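Local coordinates for protein alpha-L-rhamnosidase (Klebsiella oxytoca, PDB 4XHC) that probably releases terminal alpha-L-rhamnose from rhamnosides by hydrolysis, as a two-domain family 78 glycoside hydrolase, at residues G129-L132 against S133-C136; W329-A332 against R333-E337; T465-L468 against R469-I473. All coordinates share one frame; numbering follows the deposited sequence.

Contact 1. Residues G129-L132 against S133-C136; sequences GETL and SEVC
The side chain of E134 folds back over the backbone of G129 to T131, laying its carboxylate against the peptide nitrogens of the two residues that follow G129. Its CG stands anti to the carbonyl carbon and beside the backbone N (chi1 -66°), which turns the chain toward the preceding residues rather than onward. OE2 takes the hydrogen bond from T131 N at 3.0 Å, with an N-H...acceptor angle of 151°, and the donor arrives from above the carboxylate plane. The carboxylate thus returns to the backbone N-H three residues earlier. OE1 receives a weak bond from E130 N at 3.4 Å. Meanwhile CB of E134 rests on the CA of G129, 3.7 Å away. The hydroxyl of T131 sits between two oxygens: its OG1 is 3.0 Å from S133 OG, in a hydrogen bond that either could donate, and 3.1 Å from E134 OE2. Two backbone bonds, from E134 N to T131 O and from V135 N to L132 O, each span three residues and curl the chain into a turn. On another flank the contact becomes apolar, where CD1 of L132 meets CG2 of V135 at 4.0 Å and the leucine continues onto W73, A75 and Y175. The carboxylates of E130 and E134 would probably repel each other, OE1 of E130 being 4.3 Å from OE2 of E134. K240, within the glycosidase-family region, forms salt bridges with both glutamates, while the backbone N of Y526 also bonds E130. The chemistry thus implies a buried pair of acids whose mutual repulsion is probably offset by one shared lysine, binding this loop of the N-terminal domain to the glycosidase domain.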
ATOM      1  N   GLY A 129      10.105   6.030 -11.211  1.00 45.24           N
ATOM      2  CA  GLY A 129      10.969   7.186 -11.429  1.00 45.77           C
ATOM      3  C   GLY A 129      10.947   7.740 -12.837  1.00 46.59           C
ATOM      4  O   GLY A 129      10.884   6.987 -13.802  1.00 47.89           O
ATOM      5  N   GLU A 130      11.002   9.062 -12.952  1.00 47.27           N
ATOM      6  CA  GLU A 130      11.177   9.697 -14.246  1.00 49.15           C
ATOM      7  C   GLU A 130      12.630   9.566 -14.705  1.00 49.57           C
ATOM      8  O   GLU A 130      12.896   9.455 -15.903  1.00 49.76           O
ATOM      9  CB  GLU A 130      10.784  11.177 -14.185  1.00 51.75           C
ATOM     10  CG  GLU A 130       9.336  11.468 -13.810  1.00 51.37           C
ATOM     11  CD  GLU A 130       9.060  12.964 -13.741  1.00 52.11           C
ATOM     12  OE1 GLU A 130       9.627  13.628 -12.845  1.00 53.85           O
ATOM     13  OE2 GLU A 130       8.288  13.494 -14.566  1.00 50.34           O
ATOM     14  N   THR A 131      13.566   9.613 -13.757  1.00 49.33           N
ATOM     15  CA  THR A 131      14.980   9.320 -14.033  1.00 51.34           C
ATOM     16  C   THR A 131      15.404   8.023 -13.355  1.00 51.52           C
ATOM     17  O   THR A 131      14.735   7.540 -12.446  1.00 50.52           O
ATOM     18  CB  THR A 131      15.914  10.433 -13.530  1.00 52.34           C
ATOM     19  OG1 THR A 131      15.798  10.578 -12.099  1.00 53.93           O
ATOM     20  CG2 THR A 131      15.572  11.733 -14.196  1.00 53.09           C
ATOM     21  N   LEU A 132      16.528   7.466 -13.787  1.00 53.33           N
ATOM     22  CA  LEU A 132      17.045   6.265 -13.157  1.00 53.95           C
ATOM     23  C   LEU A 132      17.371   6.524 -11.690  1.00 54.20           C
ATOM     24  O   LEU A 132      17.129   5.670 -10.841  1.00 54.96           O
ATOM     25  CB  LEU A 132      18.284   5.761 -13.888  1.00 55.71           C
ATOM     26  CG  LEU A 132      18.870   4.430 -13.402  1.00 56.48           C
ATOM     27  CD1 LEU A 132      17.834   3.317 -13.455  1.00 55.72           C
ATOM     28  CD2 LEU A 132      20.106   4.070 -14.217  1.00 58.85           C
ATOM     29  N   SER A 133      17.889   7.705 -11.380  1.00 55.00           N
ATOM     30  CA  SER A 133      18.281   8.010 -10.005  1.00 56.52           C
ATOM     31  C   SER A 133      17.119   7.864  -9.000  1.00 54.77           C
ATOM     32  O   SER A 133      17.348   7.551  -7.836  1.00 54.53           O
ATOM     33  CB  SER A 133      18.950   9.404  -9.906  1.00 58.38           C
ATOM     34  OG  SER A 133      18.049  10.478 -10.168  1.00 60.53           O
ATOM     35  N   GLU A 134      15.882   8.065  -9.446  1.00 53.67           N
ATOM     36  CA  GLU A 134      14.726   7.992  -8.546  1.00 53.23           C
ATOM     37  C   GLU A 134      14.382   6.584  -8.062  1.00 53.41           C
ATOM     38  O   GLU A 134      13.676   6.431  -7.062  1.00 57.82           O
ATOM     39  CB  GLU A 134      13.504   8.626  -9.201  1.00 53.59           C
ATOM     40  CG  GLU A 134      13.653  10.123  -9.430  1.00 55.90           C
ATOM     41  CD  GLU A 134      12.552  10.702 -10.293  1.00 56.55           C
ATOM     42  OE1 GLU A 134      11.356  10.616  -9.894  1.00 53.59           O
ATOM     43  OE2 GLU A 134      12.904  11.238 -11.370  1.00 57.04           O
ATOM     44  N   VAL A 135      14.872   5.561  -8.752  1.00 51.44           N
ATOM     45  CA  VAL A 135      14.694   4.189  -8.285  1.00 51.37           C
ATOM     46  C   VAL A 135      15.979   3.582  -7.688  1.00 51.67           C
ATOM     47  O   VAL A 135      16.017   2.394  -7.367  1.00 51.28           O
ATOM     48  CB  VAL A 135      14.108   3.284  -9.403  1.00 52.76           C
ATOM     49  CG1 VAL A 135      12.769   3.837  -9.887  1.00 52.01           C
ATOM     50  CG2 VAL A 135      15.072   3.121 -10.579  1.00 54.02           C
ATOM     51  N   CYS A 136      17.019   4.400  -7.542  1.00 52.15           N
ATOM     52  CA  CYS A 136      18.290   3.974  -6.939  1.00 53.67           C
ATOM     53  C   CYS A 136      18.622   4.675  -5.632  1.00 54.70           C
ATOM     54  O   CYS A 136      19.261   4.097  -4.773  1.00 55.46           O
ATOM     55  CB  CYS A 136      19.436   4.214  -7.905  1.00 54.99           C
ATOM     56  SG  CYS A 136      19.144   3.410  -9.484  1.00 57.43           S
TER

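Contact 2. Residues W329-A332 against R333-E337; sequences WPTA and RRQVE
One carbonyl oxygen, that of T331, is gripped twice by the same residue: Q335 approaches it with its backbone N and with its side-chain NE2, from opposite faces of the carbonyl plane. The side-chain hydrogen bond is the shorter, 3.0 Å from NE2 to T331 O and close to straight at 162°, and the oxygen lies in the plane of the amide. The glutamine chain bends at chi2 (-40°), curling the amide back along the helix instead of letting it extend. S305 OG and V284 N hold OE1 of Q335 and G282 O takes NE2, which together fix the way round the amide lies. Two residues earlier, on another side of the helix, W329 and R333 form a CH-pi contact. CB of R333 stands 4.0 Å from the centroid of the six-membered ring of W329, over the face, and its guanidinium plane is turned 72° from the indole. A bend at chi3 carries the guanidinium past P330, whose CA lies over one of its faces. OE1 of E390 accepts from W329 NE1 and forms a salt bridge with R333 NH1. Toward the other end, E337 bridges two arginines in a salt-bridge network, its OE1 3.0 Å from NH1 of R334 and its OE2 3.5 Å from NE of R333. The helix is kinked where P330 and T331 lack backbone bonds to the preceding turn. A helix packed so against 302-319, 368-389 and 391-412 is typical of the alpha/alpha barrel of six-hairpin glycosidases.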
ATOM      1  N   TRP A 329     -13.116  39.939 -20.151  1.00 62.76           N
ATOM      2  CA  TRP A 329     -12.371  41.198 -20.082  1.00 60.98           C
ATOM      3  C   TRP A 329     -12.411  41.844 -18.684  1.00 59.47           C
ATOM      4  O   TRP A 329     -11.370  42.241 -18.171  1.00 58.43           O
ATOM      5  CB  TRP A 329     -12.842  42.170 -21.172  1.00 64.35           C
ATOM      6  CG  TRP A 329     -12.532  43.618 -20.900  1.00 65.94           C
ATOM      7  CD1 TRP A 329     -13.433  44.623 -20.715  1.00 67.70           C
ATOM      8  CD2 TRP A 329     -11.233  44.213 -20.780  1.00 64.71           C
ATOM      9  NE1 TRP A 329     -12.776  45.806 -20.485  1.00 68.34           N
ATOM     10  CE2 TRP A 329     -11.426  45.580 -20.520  1.00 66.15           C
ATOM     11  CE3 TRP A 329      -9.928  43.716 -20.860  1.00 63.59           C
ATOM     12  CZ2 TRP A 329     -10.365  46.464 -20.348  1.00 66.16           C
ATOM     13  CZ3 TRP A 329      -8.873  44.592 -20.679  1.00 63.83           C
ATOM     14  CH2 TRP A 329      -9.099  45.954 -20.426  1.00 64.89           C
ATOM     15  N   PRO A 330     -13.600  41.954 -18.063  1.00 60.06           N
ATOM     16  CA  PRO A 330     -13.631  42.496 -16.699  1.00 58.97           C
ATOM     17  C   PRO A 330     -12.687  41.808 -15.716  1.00 56.69           C
ATOM     18  O   PRO A 330     -12.090  42.483 -14.885  1.00 56.64           O
ATOM     19  CB  PRO A 330     -15.093  42.308 -16.283  1.00 61.20           C
ATOM     20  CG  PRO A 330     -15.857  42.401 -17.566  1.00 62.40           C
ATOM     21  CD  PRO A 330     -14.960  41.830 -18.635  1.00 61.75           C
ATOM     22  N   THR A 331     -12.541  40.487 -15.805  1.00 56.35           N
ATOM     23  CA  THR A 331     -11.566  39.784 -14.965  1.00 54.63           C
ATOM     24  C   THR A 331     -10.141  40.307 -15.256  1.00 54.43           C
ATOM     25  O   THR A 331      -9.395  40.640 -14.331  1.00 52.91           O
ATOM     26  CB  THR A 331     -11.638  38.237 -15.139  1.00 54.34           C
ATOM     27  OG1 THR A 331     -12.896  37.743 -14.673  1.00 54.64           O
ATOM     28  CG2 THR A 331     -10.557  37.531 -14.333  1.00 53.07           C
ATOM     29  N   ALA A 332      -9.780  40.397 -16.539  1.00 55.57           N
ATOM     30  CA  ALA A 332      -8.460  40.895 -16.952  1.00 54.42           C
ATOM     31  C   ALA A 332      -8.222  42.306 -16.448  1.00 56.65           C
ATOM     32  O   ALA A 332      -7.190  42.581 -15.831  1.00 57.74           O
ATOM     33  CB  ALA A 332      -8.323  40.864 -18.463  1.00 54.77           C
ATOM     34  N   ARG A 333      -9.183  43.193 -16.705  1.00 58.75           N
ATOM     35  CA  ARG A 333      -9.102  44.581 -16.267  1.00 60.88           C
ATOM     36  C   ARG A 333      -8.887  44.697 -14.761  1.00 62.37           C
ATOM     37  O   ARG A 333      -8.127  45.550 -14.305  1.00 63.10           O
ATOM     38  CB  ARG A 333     -10.372  45.343 -16.652  1.00 64.33           C
ATOM     39  CG  ARG A 333     -10.395  46.801 -16.206  1.00 66.01           C
ATOM     40  CD  ARG A 333     -11.740  47.434 -16.476  1.00 69.52           C
ATOM     41  NE  ARG A 333     -12.784  46.796 -15.684  1.00 71.61           N
ATOM     42  CZ  ARG A 333     -14.071  46.731 -16.025  1.00 75.73           C
ATOM     43  NH1 ARG A 333     -14.520  47.258 -17.158  1.00 78.11           N
ATOM     44  NH2 ARG A 333     -14.927  46.122 -15.222  1.00 77.54           N
ATOM     45  N   ARG A 334      -9.566  43.854 -13.987  1.00 64.16           N
ATOM     46  CA  ARG A 334      -9.461  43.901 -12.525  1.00 64.96           C
ATOM     47  C   ARG A 334      -8.057  43.530 -12.040  1.00 60.98           C
ATOM     48  O   ARG A 334      -7.594  44.048 -11.020  1.00 59.87           O
ATOM     49  CB  ARG A 334     -10.500  42.976 -11.888  1.00 67.99           C
ATOM     50  CG  ARG A 334     -10.644  43.126 -10.382  1.00 71.93           C
ATOM     51  CD  ARG A 334     -11.747  44.101  -9.992  1.00 77.89           C
ATOM     52  NE  ARG A 334     -11.776  44.268  -8.538  1.00 83.41           N
ATOM     53  CZ  ARG A 334     -11.031  45.137  -7.848  1.00 87.66           C
ATOM     54  NH1 ARG A 334     -10.197  45.974  -8.461  1.00 91.44           N
ATOM     55  NH2 ARG A 334     -11.121  45.180  -6.522  1.00 89.21           N
ATOM     56  N   GLN A 335      -7.378  42.644 -12.766  1.00 57.95           N
ATOM     57  CA  GLN A 335      -6.017  42.263 -12.389  1.00 57.27           C
ATOM     58  C   GLN A 335      -5.083  43.465 -12.510  1.00 58.28           C
ATOM     59  O   GLN A 335      -4.177  43.644 -11.697  1.00 55.62           O
ATOM     60  CB  GLN A 335      -5.492  41.099 -13.243  1.00 55.58           C
ATOM     61  CG  GLN A 335      -6.346  39.834 -13.238  1.00 55.13           C
ATOM     62  CD  GLN A 335      -6.919  39.477 -11.872  1.00 54.55           C
ATOM     63  OE1 GLN A 335      -6.187  39.129 -10.952  1.00 53.88           O
ATOM     64  NE2 GLN A 335      -8.237  39.530 -11.747  1.00 56.83           N
ATOM     65  N   VAL A 336      -5.331  44.296 -13.521  1.00 59.90           N
ATOM     66  CA  VAL A 336      -4.566  45.515 -13.720  1.00 58.64           C
ATOM     67  C   VAL A 336      -4.892  46.559 -12.655  1.00 58.23           C
ATOM     68  O   VAL A 336      -3.984  47.169 -12.129  1.00 58.64           O
ATOM     69  CB  VAL A 336      -4.805  46.099 -15.124  1.00 60.62           C
ATOM     70  CG1 VAL A 336      -4.054  47.408 -15.292  1.00 62.05           C
ATOM     71  CG2 VAL A 336      -4.377  45.105 -16.193  1.00 59.66           C
ATOM     72  N   GLU A 337      -6.171  46.775 -12.349  1.00 60.77           N
ATOM     73  CA  GLU A 337      -6.568  47.742 -11.306  1.00 64.39           C
ATOM     74  C   GLU A 337      -5.793  47.419 -10.029  1.00 61.47           C
ATOM     75  O   GLU A 337      -5.181  48.292  -9.430  1.00 59.85           O
ATOM     76  CB  GLU A 337      -8.092  47.712 -11.006  1.00 70.03           C
ATOM     77  CG  GLU A 337      -9.047  48.387 -12.013  1.00 76.14           C
ATOM     78  CD  GLU A 337     -10.548  48.031 -11.785  1.00 83.12           C
ATOM     79  OE1 GLU A 337     -10.967  47.840 -10.617  1.00 86.43           O
ATOM     80  OE2 GLU A 337     -11.334  47.933 -12.762  1.00 81.16           O
TER

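Contact 3. Residues T465-L468 against R469-I473; sequences TPYL and RHHYI
The N-terminus of helix 466-478, capped by T465, holds this contact near the rhamnose pocket. OG1 of T465 accepts from L468 N at 3.3 Å, the capping bond, and is also tied to D360. T465 O accepts from R469 N, and P466 O from H470 N. The aromatic pair is formed by residues one turn apart: the edge of the H471 imidazole points at the face of the Y467 ring, an edge-to-face pair with centroids 5.2 Å apart and planes at 72°. CE1 of H471 makes the approach, 4.0 Å from CZ of Y467 and toward the rim of the phenol ring. With CG beside its own backbone N (chi1 -61°), the histidine also turns ND1 back to donate to Y467 O at 2.8 Å, a bond bent to 130° and consistent with a proton on ND1. Ring contact and hydrogen bond together probably hold the imidazole's tilt, with W435 also meeting the ring. Y467, about 6 Å from the bound rhamnose, stacks on W530 of the sugar pocket and touches Y304 and F307 of helix 302-319. H471 and Y472 pack on helix 430-438, while P466, R469 and I473 lie against helix 482-498.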
ATOM      1  N   THR A 465      15.735  28.239 -14.459  1.00 44.70           N
ATOM      2  CA  THR A 465      14.683  27.431 -15.079  1.00 44.97           C
ATOM      3  C   THR A 465      14.548  27.681 -16.580  1.00 45.45           C
ATOM      4  O   THR A 465      14.835  28.771 -17.062  1.00 47.64           O
ATOM      5  CB  THR A 465      13.315  27.695 -14.421  1.00 44.30           C
ATOM      6  OG1 THR A 465      12.978  29.083 -14.544  1.00 43.38           O
ATOM      7  CG2 THR A 465      13.353  27.319 -12.957  1.00 44.42           C
ATOM      8  N   PRO A 466      14.113  26.664 -17.332  1.00 44.45           N
ATOM      9  CA  PRO A 466      13.787  26.941 -18.715  1.00 44.80           C
ATOM     10  C   PRO A 466      12.617  27.926 -18.856  1.00 44.29           C
ATOM     11  O   PRO A 466      12.439  28.511 -19.918  1.00 46.52           O
ATOM     12  CB  PRO A 466      13.418  25.565 -19.271  1.00 44.38           C
ATOM     13  CG  PRO A 466      14.068  24.593 -18.364  1.00 43.90           C
ATOM     14  CD  PRO A 466      14.004  25.232 -17.021  1.00 44.43           C
ATOM     15  N   TYR A 467      11.826  28.101 -17.800  1.00 43.42           N
ATOM     16  CA  TYR A 467      10.775  29.131 -17.772  1.00 43.32           C
ATOM     17  C   TYR A 467      11.357  30.531 -18.007  1.00 43.06           C
ATOM     18  O   TYR A 467      10.889  31.268 -18.871  1.00 41.19           O
ATOM     19  CB  TYR A 467      10.037  29.085 -16.425  1.00 43.12           C
ATOM     20  CG  TYR A 467       8.991  30.152 -16.220  1.00 43.11           C
ATOM     21  CD1 TYR A 467       7.778  30.090 -16.878  1.00 44.62           C
ATOM     22  CD2 TYR A 467       9.204  31.201 -15.341  1.00 43.97           C
ATOM     23  CE1 TYR A 467       6.801  31.054 -16.696  1.00 46.15           C
ATOM     24  CE2 TYR A 467       8.237  32.172 -15.147  1.00 46.52           C
ATOM     25  CZ  TYR A 467       7.030  32.098 -15.832  1.00 47.60           C
ATOM     26  OH  TYR A 467       6.045  33.054 -15.648  1.00 49.07           O
ATOM     27  N   LEU A 468      12.377  30.893 -17.234  1.00 42.81           N
ATOM     28  CA  LEU A 468      12.999  32.200 -17.386  1.00 43.60           C
ATOM     29  C   LEU A 468      13.806  32.270 -18.669  1.00 44.44           C
ATOM     30  O   LEU A 468      13.893  33.317 -19.296  1.00 46.64           O
ATOM     31  CB  LEU A 468      13.882  32.546 -16.191  1.00 43.17           C
ATOM     32  CG  LEU A 468      14.488  33.948 -16.208  1.00 43.84           C
ATOM     33  CD1 LEU A 468      13.416  34.993 -16.450  1.00 45.07           C
ATOM     34  CD2 LEU A 468      15.200  34.230 -14.899  1.00 44.85           C
ATOM     35  N   ARG A 469      14.390  31.154 -19.068  1.00 45.02           N
ATOM     36  CA  ARG A 469      15.164  31.123 -20.303  1.00 46.19           C
ATOM     37  C   ARG A 469      14.291  31.379 -21.511  1.00 46.20           C
ATOM     38  O   ARG A 469      14.736  31.990 -22.473  1.00 48.18           O
ATOM     39  CB  ARG A 469      15.848  29.777 -20.460  1.00 46.65           C
ATOM     40  CG  ARG A 469      16.933  29.543 -19.429  1.00 46.77           C
ATOM     41  CD  ARG A 469      18.301  29.639 -20.058  1.00 47.11           C
ATOM     42  NE  ARG A 469      19.352  29.366 -19.088  1.00 49.21           N
ATOM     43  CZ  ARG A 469      20.642  29.308 -19.399  1.00 50.73           C
ATOM     44  NH1 ARG A 469      21.019  29.500 -20.653  1.00 53.14           N
ATOM     45  NH2 ARG A 469      21.551  29.043 -18.471  1.00 50.54           N
ATOM     46  N   HIS A 470      13.052  30.904 -21.469  1.00 45.42           N
ATOM     47  CA  HIS A 470      12.100  31.192 -22.534  1.00 46.28           C
ATOM     48  C   HIS A 470      12.049  32.681 -22.825  1.00 46.06           C
ATOM     49  O   HIS A 470      12.015  33.097 -23.982  1.00 47.85           O
ATOM     50  CB  HIS A 470      10.701  30.722 -22.151  1.00 46.75           C
ATOM     51  CG  HIS A 470       9.616  31.363 -22.953  1.00 48.05           C
ATOM     52  ND1 HIS A 470       9.216  30.877 -24.178  1.00 49.28           N
ATOM     53  CD2 HIS A 470       8.858  32.458 -22.714  1.00 47.61           C
ATOM     54  CE1 HIS A 470       8.253  31.642 -24.656  1.00 50.23           C
ATOM     55  NE2 HIS A 470       8.018  32.607 -23.786  1.00 49.61           N
ATOM     56  N   HIS A 471      12.035  33.476 -21.765  1.00 43.86           N
ATOM     57  CA  HIS A 471      11.912  34.919 -21.902  1.00 44.70           C
ATOM     58  C   HIS A 471      13.183  35.550 -22.438  1.00 44.37           C
ATOM     59  O   HIS A 471      13.125  36.512 -23.189  1.00 45.04           O
ATOM     60  CB  HIS A 471      11.483  35.532 -20.570  1.00 44.73           C
ATOM     61  CG  HIS A 471      10.150  35.037 -20.108  1.00 44.51           C
ATOM     62  ND1 HIS A 471      10.011  33.890 -19.357  1.00 43.90           N
ATOM     63  CD2 HIS A 471       8.896  35.496 -20.335  1.00 44.76           C
ATOM     64  CE1 HIS A 471       8.730  33.679 -19.119  1.00 44.84           C
ATOM     65  NE2 HIS A 471       8.034  34.632 -19.707  1.00 45.06           N
ATOM     66  N   TYR A 472      14.324  34.990 -22.060  1.00 44.38           N
ATOM     67  CA  TYR A 472      15.610  35.386 -22.621  1.00 45.05           C
ATOM     68  C   TYR A 472      15.605  35.205 -24.139  1.00 46.57           C
ATOM     69  O   TYR A 472      16.049  36.084 -24.885  1.00 47.62           O
ATOM     70  CB  TYR A 472      16.718  34.562 -21.968  1.00 44.85           C
ATOM     71  CG  TYR A 472      18.104  34.794 -22.508  1.00 45.58           C
ATOM     72  CD1 TYR A 472      18.602  36.079 -22.688  1.00 45.93           C
ATOM     73  CD2 TYR A 472      18.935  33.719 -22.802  1.00 46.20           C
ATOM     74  CE1 TYR A 472      19.879  36.284 -23.174  1.00 46.76           C
ATOM     75  CE2 TYR A 472      20.218  33.917 -23.284  1.00 46.86           C
ATOM     76  CZ  TYR A 472      20.678  35.202 -23.470  1.00 47.08           C
ATOM     77  OH  TYR A 472      21.945  35.384 -23.952  1.00 47.92           O
ATOM     78  N   ILE A 473      15.073  34.075 -24.597  1.00 47.37           N
ATOM     79  CA  ILE A 473      14.970  33.800 -26.038  1.00 47.94           C
ATOM     80  C   ILE A 473      14.063  34.814 -26.720  1.00 47.73           C
ATOM     81  O   ILE A 473      14.387  35.327 -27.792  1.00 49.82           O
ATOM     82  CB  ILE A 473      14.439  32.375 -26.319  1.00 47.41           C
ATOM     83  CG1 ILE A 473      15.393  31.318 -25.746  1.00 47.99           C
ATOM     84  CG2 ILE A 473      14.249  32.145 -27.812  1.00 48.37           C
ATOM     85  CD1 ILE A 473      16.841  31.498 -26.157  1.00 49.23           C
TER

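Along the chain the contacts come in series, contact 1 in the N-terminal domain and contacts 2 and 3 in the glycosidase domain. Contact 1 occupies the loop between strands 122-129 and 153-158; contacts 2 and 3 lie on helices 322-340 and 466-478. Their centres form a wide triangle: contact 3 is about 26 Å from each of the others, whereas contacts 1 and 2 are about 44 Å apart, on opposite sides of the chain's centre. None touches another. Helix 302-319 packs against both contact 2 and contact 3. Contact 1 thus joins the two domains through K240 and Y526, contact 2 belongs to the barrel's helical packing, and contact 3 lies beside the rhamnose pocket.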